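Local coordinates for protein malate oxidoreductase (Thermotoga maritima, PDB 1VL6) that probably catalyses the NAD-dependent oxidative decarboxylation of malate to pyruvate, at residues 145-148 and 149-153; 169-172 and 173-177. All blocks are in the same frame, centred on the assembly; numbering follows the deposited sequence.

Interaction 1 (145-148 and 149-153); sequences APKC and FRILQ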
ATOM      1  N   ALA A 145     -18.360   8.779  30.443  1.00 59.29           N
ATOM      2  CA  ALA A 145     -18.446   9.903  31.373  1.00 60.48           C
ATOM      3  C   ALA A 145     -18.936   9.378  32.709  1.00 61.53           C
ATOM      4  O   ALA A 145     -19.565   8.322  32.769  1.00 64.87           O
ATOM      5  CB  ALA A 145     -19.388  10.977  30.842  1.00 59.92           C
ATOM      6  N   PRO A 146     -18.594  10.029  33.811  1.00 61.82           N
ATOM      7  CA  PRO A 146     -17.761  11.204  33.867  1.00 61.71           C
ATOM      8  C   PRO A 146     -16.217  10.934  33.933  1.00 62.08           C
ATOM      9  O   PRO A 146     -15.439  11.889  33.945  1.00 62.58           O
ATOM     10  CB  PRO A 146     -18.223  11.832  35.180  1.00 63.50           C
ATOM     11  CG  PRO A 146     -18.410  10.686  36.040  1.00 58.80           C
ATOM     12  CD  PRO A 146     -18.962   9.589  35.162  1.00 62.91           C
ATOM     13  N   LYS A 147     -15.758   9.692  33.948  1.00 61.36           N
ATOM     14  CA  LYS A 147     -14.317   9.530  34.057  1.00 61.32           C
ATOM     15  C   LYS A 147     -13.553  10.174  32.896  1.00 62.24           C
ATOM     16  O   LYS A 147     -12.412  10.596  33.066  1.00 63.93           O
ATOM     17  CB  LYS A 147     -13.912   8.065  34.272  1.00 61.03           C
ATOM     18  CG  LYS A 147     -13.760   7.232  33.030  1.00 64.64           C
ATOM     19  CD  LYS A 147     -13.728   5.730  33.351  1.00 53.27           C
ATOM     20  CE  LYS A 147     -13.585   4.857  32.078  1.00 54.54           C
ATOM     21  NZ  LYS A 147     -13.636   3.370  32.435  1.00 58.69           N
ATOM     22  N   CYS A 148     -14.168  10.286  31.727  1.00 61.59           N
ATOM     23  CA  CYS A 148     -13.458  10.842  30.592  1.00 62.38           C
ATOM     24  C   CYS A 148     -13.159  12.343  30.780  1.00 61.12           C
ATOM     25  O   CYS A 148     -12.339  12.923  30.100  1.00 60.86           O
ATOM     26  CB  CYS A 148     -14.281  10.621  29.312  1.00 64.06           C
ATOM     27  SG  CYS A 148     -15.842  11.471  29.430  1.00 60.29           S
ATOM     28  N   PHE A 149     -13.850  13.003  31.670  1.00 60.66           N
ATOM     29  CA  PHE A 149     -13.555  14.407  31.839  1.00 61.39           C
ATOM     30  C   PHE A 149     -12.153  14.576  32.424  1.00 62.92           C
ATOM     31  O   PHE A 149     -11.302  15.284  31.873  1.00 63.15           O
ATOM     32  CB  PHE A 149     -14.601  15.057  32.751  1.00 61.65           C
ATOM     33  CG  PHE A 149     -16.006  15.074  32.165  1.00 62.84           C
ATOM     34  CD1 PHE A 149     -16.246  15.623  30.933  1.00 59.35           C
ATOM     35  CD2 PHE A 149     -17.076  14.543  32.866  1.00 64.59           C
ATOM     36  CE1 PHE A 149     -17.536  15.646  30.407  1.00 71.63           C
ATOM     37  CE2 PHE A 149     -18.372  14.575  32.347  1.00 58.35           C
ATOM     38  CZ  PHE A 149     -18.602  15.126  31.134  1.00 60.27           C
ATOM     39  N   ARG A 150     -11.919  13.880  33.532  1.00 65.14           N
ATOM     40  CA  ARG A 150     -10.639  13.927  34.239  1.00 66.83           C
ATOM     41  C   ARG A 150      -9.555  13.365  33.324  1.00 64.38           C
ATOM     42  O   ARG A 150      -8.445  13.922  33.274  1.00 64.44           O
ATOM     43  CB  ARG A 150     -10.690  13.113  35.545  1.00 67.69           C
ATOM     44  CG  ARG A 150     -10.599  13.891  36.880  1.00 76.64           C
ATOM     45  CD  ARG A 150     -10.937  13.030  38.188  1.00 73.78           C
ATOM     46  NE  ARG A 150     -12.366  13.055  38.600  1.00 88.25           N
ATOM     47  CZ  ARG A 150     -13.369  12.198  38.202  1.00 94.30           C
ATOM     48  NH1 ARG A 150     -13.171  11.191  37.350  1.00 90.78           N
ATOM     49  NH2 ARG A 150     -14.612  12.360  38.667  1.00 95.13           N
ATOM     50  N   ILE A 151      -9.877  12.292  32.585  1.00 61.08           N
ATOM     51  CA  ILE A 151      -8.861  11.665  31.748  1.00 60.94           C
ATOM     52  C   ILE A 151      -8.370  12.631  30.659  1.00 61.84           C
ATOM     53  O   ILE A 151      -7.164  12.827  30.472  1.00 62.30           O
ATOM     54  CB  ILE A 151      -9.365  10.350  31.154  1.00 61.66           C
ATOM     55  CG1 ILE A 151      -9.568   9.327  32.273  1.00 61.63           C
ATOM     56  CG2 ILE A 151      -8.363   9.798  30.136  1.00 60.53           C
ATOM     57  CD1 ILE A 151     -10.171   8.030  31.809  1.00 65.62           C
ATOM     58  N   LEU A 152      -9.294  13.259  29.955  1.00 61.59           N
ATOM     59  CA  LEU A 152      -8.896  14.238  28.953  1.00 61.73           C
ATOM     60  C   LEU A 152      -8.066  15.375  29.541  1.00 61.39           C
ATOM     61  O   LEU A 152      -7.057  15.733  29.012  1.00 61.16           O
ATOM     62  CB  LEU A 152     -10.109  14.821  28.240  1.00 59.98           C
ATOM     63  CG  LEU A 152      -9.783  15.861  27.170  1.00 57.27           C
ATOM     64  CD1 LEU A 152      -8.922  15.179  26.121  1.00 66.24           C
ATOM     65  CD2 LEU A 152     -11.067  16.427  26.565  1.00 59.28           C
ATOM     66  N   GLN A 153      -8.536  15.950  30.632  1.00 63.35           N
ATOM     67  CA  GLN A 153      -7.917  17.114  31.188  1.00 64.66           C
ATOM     68  C   GLN A 153      -6.503  16.787  31.632  1.00 65.10           C
ATOM     69  O   GLN A 153      -5.566  17.529  31.332  1.00 65.67           O
ATOM     70  CB  GLN A 153      -8.739  17.627  32.345  1.00 64.98           C
ATOM     71  CG  GLN A 153      -8.217  18.942  32.952  1.00 76.01           C
ATOM     72  CD  GLN A 153      -8.171  18.883  34.482  1.00 93.84           C
ATOM     73  OE1 GLN A 153      -7.290  18.208  35.083  1.00103.74           O
ATOM     74  NE2 GLN A 153      -9.119  19.574  35.120  1.00 94.41           N
TER
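Phe149 folds back over the residues just before it, Ala145, Pro146 and Cys148, and its side chain can be followed atom by atom. Phe149 CB lies 3.5 Å from Pro146 O, the same carbonyl that accepts the Phe149 backbone N at 3.0 Å. With CG set beside its own backbone N (chi1 -65°), the ring is carried back along the chain. Phe149 CD2 meets Pro146 CB at 3.7 Å. Farther out, Phe149 CE2 comes 4.0 Å from Ala145 CB. One ring face receives Cys148 SG, 4.5 Å from the Phe149 ring centroid and only 12° off its normal, a sulfur-aromatic contact. Tyr205 and Tyr240 also meet this buried ring with inclined planes.

A second row runs through Lys147 and Ile151, which lie side by side and point the same way; Lys147 CG is 3.9 Å from Ile151 CD1. In the backbone Ile151 N donates to Lys147 O at 3.1 Å. The extended lysine chain then takes NZ to a salt bridge with Asp77 and a hydrogen bond to Ser119 O. Arg150, bent at chi3, brings NH1 within 3.9 Å of Lys147 CA, while its charge is met by Glu121 and Glu239.

A cis peptide bond precedes Pro146, and i to i+3 and i to i+4 backbone bonds follow it. This is the N-terminal end of helix 147-158, the connecting helix of the beta-alpha-beta unit between parallel strands 137-140 and 163-165.

Interaction 2 (169-172 and 173-177); sequences QGTA and VVVSA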
ATOM      1  N   GLN A 169     -14.872  16.773  22.344  1.00 59.72           N
ATOM      2  CA  GLN A 169     -14.397  17.991  21.628  1.00 59.32           C
ATOM      3  C   GLN A 169     -14.880  18.031  20.177  1.00 60.93           C
ATOM      4  O   GLN A 169     -15.241  19.082  19.654  1.00 62.39           O
ATOM      5  CB  GLN A 169     -12.849  18.158  21.711  1.00 56.26           C
ATOM      6  CG  GLN A 169     -12.347  18.221  23.173  1.00 53.16           C
ATOM      7  CD  GLN A 169     -10.878  17.920  23.340  1.00 58.21           C
ATOM      8  OE1 GLN A 169     -10.432  16.839  22.977  1.00 62.82           O
ATOM      9  NE2 GLN A 169     -10.108  18.890  23.852  1.00 56.27           N
ATOM     10  N   GLY A 170     -14.904  16.883  19.539  1.00 60.76           N
ATOM     11  CA  GLY A 170     -15.398  16.781  18.176  1.00 60.87           C
ATOM     12  C   GLY A 170     -16.877  17.061  18.093  1.00 60.74           C
ATOM     13  O   GLY A 170     -17.326  17.884  17.295  1.00 61.05           O
ATOM     14  N   THR A 171     -17.657  16.409  18.929  1.00 61.42           N
ATOM     15  CA  THR A 171     -19.081  16.647  18.906  1.00 59.46           C
ATOM     16  C   THR A 171     -19.362  18.074  19.191  1.00 60.29           C
ATOM     17  O   THR A 171     -20.233  18.658  18.565  1.00 61.21           O
ATOM     18  CB  THR A 171     -19.778  15.853  19.952  1.00 59.67           C
ATOM     19  OG1 THR A 171     -19.492  14.473  19.783  1.00 62.14           O
ATOM     20  CG2 THR A 171     -21.312  15.958  19.775  1.00 60.40           C
ATOM     21  N   ALA A 172     -18.659  18.653  20.162  1.00 60.87           N
ATOM     22  CA  ALA A 172     -18.897  20.053  20.487  1.00 61.88           C
ATOM     23  C   ALA A 172     -18.555  20.975  19.301  1.00 61.26           C
ATOM     24  O   ALA A 172     -19.257  21.920  19.025  1.00 60.37           O
ATOM     25  CB  ALA A 172     -18.103  20.446  21.714  1.00 63.47           C
ATOM     26  N   VAL A 173     -17.481  20.672  18.583  1.00 61.60           N
ATOM     27  CA  VAL A 173     -17.090  21.506  17.433  1.00 61.78           C
ATOM     28  C   VAL A 173     -18.155  21.474  16.338  1.00 62.97           C
ATOM     29  O   VAL A 173     -18.608  22.518  15.873  1.00 64.02           O
ATOM     30  CB  VAL A 173     -15.739  21.080  16.872  1.00 58.68           C
ATOM     31  CG1 VAL A 173     -15.467  21.696  15.504  1.00 65.13           C
ATOM     32  CG2 VAL A 173     -14.667  21.487  17.830  1.00 61.91           C
ATOM     33  N   VAL A 174     -18.578  20.283  15.964  1.00 62.61           N
ATOM     34  CA  VAL A 174     -19.536  20.162  14.903  1.00 64.49           C
ATOM     35  C   VAL A 174     -20.909  20.691  15.322  1.00 63.02           C
ATOM     36  O   VAL A 174     -21.576  21.364  14.545  1.00 63.06           O
ATOM     37  CB  VAL A 174     -19.643  18.717  14.426  1.00 67.53           C
ATOM     38  CG1 VAL A 174     -20.571  18.617  13.263  1.00 75.38           C
ATOM     39  CG2 VAL A 174     -18.310  18.241  13.980  1.00 67.04           C
ATOM     40  N   VAL A 175     -21.335  20.425  16.543  1.00 61.60           N
ATOM     41  CA  VAL A 175     -22.640  20.938  17.005  1.00 60.86           C
ATOM     42  C   VAL A 175     -22.622  22.473  16.970  1.00 60.82           C
ATOM     43  O   VAL A 175     -23.561  23.097  16.525  1.00 60.14           O
ATOM     44  CB  VAL A 175     -22.923  20.470  18.405  1.00 62.08           C
ATOM     45  CG1 VAL A 175     -24.099  21.219  19.027  1.00 63.19           C
ATOM     46  CG2 VAL A 175     -23.171  18.936  18.440  1.00 65.25           C
ATOM     47  N   SER A 176     -21.509  23.063  17.393  1.00 60.66           N
ATOM     48  CA  SER A 176     -21.349  24.484  17.421  1.00 60.51           C
ATOM     49  C   SER A 176     -21.417  25.073  16.033  1.00 62.49           C
ATOM     50  O   SER A 176     -22.089  26.084  15.827  1.00 65.85           O
ATOM     51  CB  SER A 176     -20.009  24.827  18.038  1.00 62.64           C
ATOM     52  OG  SER A 176     -20.019  24.522  19.422  1.00 57.24           O
ATOM     53  N   ALA A 177     -20.734  24.493  15.059  1.00 61.60           N
ATOM     54  CA  ALA A 177     -20.821  25.048  13.706  1.00 62.43           C
ATOM     55  C   ALA A 177     -22.237  24.939  13.184  1.00 62.75           C
ATOM     56  O   ALA A 177     -22.746  25.857  12.590  1.00 63.10           O
ATOM     57  CB  ALA A 177     -19.882  24.346  12.772  1.00 65.45           C
TER
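In Ser176, chi1 of -70° sets OG beside its own backbone N and swings the hydroxyl back to Ala172 O; in Val175, chi1 of 167° puts CG2 beside the backbone N, facing Thr171. Ser176 OG donates to Ala172 O at 2.7 Å. Ser176 N donates to that oxygen too, at 3.0 Å, and the two donors reach it from opposite faces of the carbonyl plane. Two bonds thus grip one acceptor, and the one from OG holds the buried serine hydroxyl in this rotation.

On another side of the helix, Thr171 and Val175 run alongside each other, methyl to methyl, CG2 of Thr171 3.8 Å from CG2 of Val175. The threonine hydroxyl is engaged elsewhere, by Asn326 and Asp167 O. Regular i to i+4 bonds complete the turn; the one from Val174 N to Gly170 O (3.0 Å) is nearly straight, with an N-H...O angle of 174°.

Helix 166-186 lies against several elements. Ala172 and Ser176 meet Phe210 of helix 202-214, Val173 and Ser176 meet Val353 of helix 346-358, Val174 and Val175 touch loop residue Val324, and Gln169 OE1 accepts from His165 N in strand 163-165.

Interactions 1 and 2 belong to successive helices, 147-158 and 166-186, with strand 163-165 between them. Their centres are about 17 Å apart, yet they touch directly: Leu152 CD2 packs 3.6 Å from Gln169 CD. Next to that contact, Gln168 NE2 donates to Cys148 O, a hydrogen bond tying the start of the second helix to the first. Interaction 1 falls in the family's N-terminal range and interaction 2 in its NAD-binding range. Both approach the apparent Rossmann-type glycine pattern Gly199, Gly201, Gly204: Ala145 touches it and Thr171 lies near it. That placement is consistent with a position beside the probable dinucleotide site.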